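Methyl-coenzyme M reductase subunit beta (Methanosarcina barkeri, PDB 1E6Y) forms part of the nickel enzyme that reduces methyl-coenzyme M with coenzyme B, releasing methane in the final step of methanogenesis. Local coordinates at residues 267-272 / 337-342. Sequence-based numbering, arbitrary orientation.
Sequences SVVRRA and KETGLP
Val269 and Thr339 meet in a small, buried, wholly apolar contact between helix 261-274 and the C-terminal end of helix 323-339, both in the C-terminal domain of the beta subunit, away from the coenzyme sites. It buries 92 Å² in all, with no hydrogen bond from one segment to the other. The two side chains run antiparallel alongside one another, and both methyls of Val269 lie against the single methyl of Thr339: CG2 of Val269 is 3.7 Å from Thr339 CG2, and CG1 of Val269 is 4.0 Å from the same Thr339 CG2. Glu338 adds only its aliphatic part, its CG standing 4.2 Å from Val269 CG2, while its carboxylate is hydrogen-bonded to Tyr2 OH and the backbone N of Tyr6, both of the gamma subunit. Thr339 closes its helix with an ST turn, in which OG1 accepts from the backbone N of Leu341 (3.1 Å, 152°) and donates to Leu335 O, four residues back. A chi1 of 60° sets OG1 of Thr339 astride its own backbone, flanked by N and C, and turns CG2 to the valine. Gly340 then takes positive phi (79°), a conformation suited to glycine, as the chain leaves the helix. A serine in place of Thr339 would lack CG2 and would probably leave a gap against both methyls of Val269. Val269 also packs on Leu335 and on Tyr2 of the gamma subunit, and beyond the turn Leu341 joins Ala272 in touching Ile278 and Trp299.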
loop_
_atom_site.group_PDB
_atom_site.type_symbol
_atom_site.label_atom_id
_atom_site.label_comp_id
_atom_site.label_asym_id
_atom_site.label_seq_id
_atom_site.Cartn_x
_atom_site.Cartn_y
_atom_site.Cartn_z
ATOM N N SER E 267 21.572 -35.519 22.083
ATOM C CA SER E 267 22.178 -34.627 23.068
ATOM C C SER E 267 21.128 -33.827 23.829
ATOM O O SER E 267 21.202 -33.701 25.053
ATOM C CB SER E 267 23.142 -33.659 22.382
ATOM O OG SER E 267 24.260 -34.342 21.855
ATOM N N VAL E 268 20.168 -33.268 23.094
ATOM C CA VAL E 268 19.147 -32.407 23.681
ATOM C C VAL E 268 18.237 -33.190 24.622
ATOM O O VAL E 268 17.973 -32.749 25.743
ATOM C CB VAL E 268 18.295 -31.712 22.580
ATOM C CG1 VAL E 268 17.078 -31.019 23.193
ATOM C CG2 VAL E 268 19.148 -30.696 21.833
ATOM N N VAL E 269 17.804 -34.373 24.194
ATOM C CA VAL E 269 16.906 -35.183 25.010
ATOM C C VAL E 269 17.621 -35.743 26.243
ATOM O O VAL E 269 17.099 -35.656 27.355
ATOM C CB VAL E 269 16.285 -36.343 24.191
ATOM C CG1 VAL E 269 15.306 -37.130 25.050
ATOM C CG2 VAL E 269 15.567 -35.789 22.965
ATOM N N ARG E 270 18.853 -36.215 26.056
ATOM C CA ARG E 270 19.650 -36.765 27.152
ATOM C C ARG E 270 19.828 -35.714 28.246
ATOM O O ARG E 270 19.488 -35.928 29.405
ATOM C CB ARG E 270 21.031 -37.212 26.668
ATOM C CG ARG E 270 21.887 -37.805 27.786
ATOM C CD ARG E 270 23.307 -38.072 27.368
ATOM N NE ARG E 270 24.155 -36.915 27.118
ATOM C CZ ARG E 270 24.621 -36.541 25.930
ATOM N NH1 ARG E 270 24.311 -37.261 24.860
ATOM N NH2 ARG E 270 25.401 -35.474 25.808
ATOM N N ARG E 271 20.286 -34.529 27.818
ATOM C CA ARG E 271 20.489 -33.437 28.779
ATOM C C ARG E 271 19.241 -32.933 29.452
ATOM O O ARG E 271 19.230 -32.603 30.648
ATOM C CB ARG E 271 21.225 -32.297 28.057
ATOM C CG ARG E 271 22.662 -32.706 27.723
ATOM C CD ARG E 271 23.248 -31.755 26.712
ATOM N NE ARG E 271 24.609 -31.971 26.274
ATOM C CZ ARG E 271 25.728 -31.680 26.922
ATOM N NH1 ARG E 271 26.928 -31.893 26.411
ATOM N NH2 ARG E 271 25.647 -31.149 28.142
ATOM N N ALA E 272 18.135 -32.914 28.710
ATOM C CA ALA E 272 16.853 -32.498 29.276
ATOM C C ALA E 272 16.372 -33.476 30.349
ATOM O O ALA E 272 15.796 -33.066 31.356
ATOM C CB ALA E 272 15.806 -32.368 28.179
ATOM N N LYS E 337 8.893 -36.356 17.316
ATOM C CA LYS E 337 8.714 -37.779 17.043
ATOM C C LYS E 337 9.552 -38.652 17.971
ATOM O O LYS E 337 9.163 -39.773 18.299
ATOM C CB LYS E 337 9.041 -38.077 15.579
ATOM C CG LYS E 337 7.913 -37.682 14.642
ATOM C CD LYS E 337 8.332 -37.675 13.190
ATOM C CE LYS E 337 7.116 -37.481 12.290
ATOM N NZ LYS E 337 6.357 -36.231 12.605
ATOM N N GLU E 338 10.625 -38.068 18.498
ATOM C CA GLU E 338 11.493 -38.750 19.451
ATOM C C GLU E 338 10.917 -38.766 20.868
ATOM O O GLU E 338 11.103 -39.737 21.602
ATOM C CB GLU E 338 12.878 -38.089 19.455
ATOM C CG GLU E 338 13.879 -38.696 20.436
ATOM C CD GLU E 338 14.141 -40.172 20.182
ATOM O OE1 GLU E 338 14.137 -40.948 21.157
ATOM O OE2 GLU E 338 14.368 -40.556 19.016
ATOM N N THR E 339 10.180 -37.717 21.231
ATOM C CA THR E 339 9.806 -37.481 22.627
ATOM C C THR E 339 8.303 -37.466 22.906
ATOM O O THR E 339 7.882 -37.684 24.043
ATOM C CB THR E 339 10.387 -36.144 23.151
ATOM O OG1 THR E 339 9.889 -35.060 22.357
ATOM C CG2 THR E 339 11.903 -36.158 23.102
ATOM N N GLY E 340 7.510 -37.086 21.910
ATOM C CA GLY E 340 6.095 -36.841 22.144
ATOM C C GLY E 340 5.849 -35.479 22.774
ATOM O O GLY E 340 4.759 -35.201 23.273
ATOM N N LEU E 341 6.872 -34.629 22.750
ATOM C CA LEU E 341 6.776 -33.268 23.270
ATOM C C LEU E 341 6.759 -32.290 22.104
ATOM O O LEU E 341 7.325 -32.574 21.048
ATOM C CB LEU E 341 7.980 -32.963 24.164
ATOM C CG LEU E 341 8.098 -33.771 25.453
ATOM C CD1 LEU E 341 9.482 -33.585 26.042
ATOM C CD2 LEU E 341 7.031 -33.327 26.430
ATOM N N PRO E 342 6.147 -31.107 22.293
ATOM C CA PRO E 342 6.147 -30.084 21.241
ATOM C C PRO E 342 7.534 -29.503 20.980
ATOM O O PRO E 342 8.344 -29.359 21.899
ATOM C CB PRO E 342 5.180 -29.027 21.775
ATOM C CG PRO E 342 5.260 -29.182 23.254
ATOM C CD PRO E 342 5.384 -30.666 23.472
#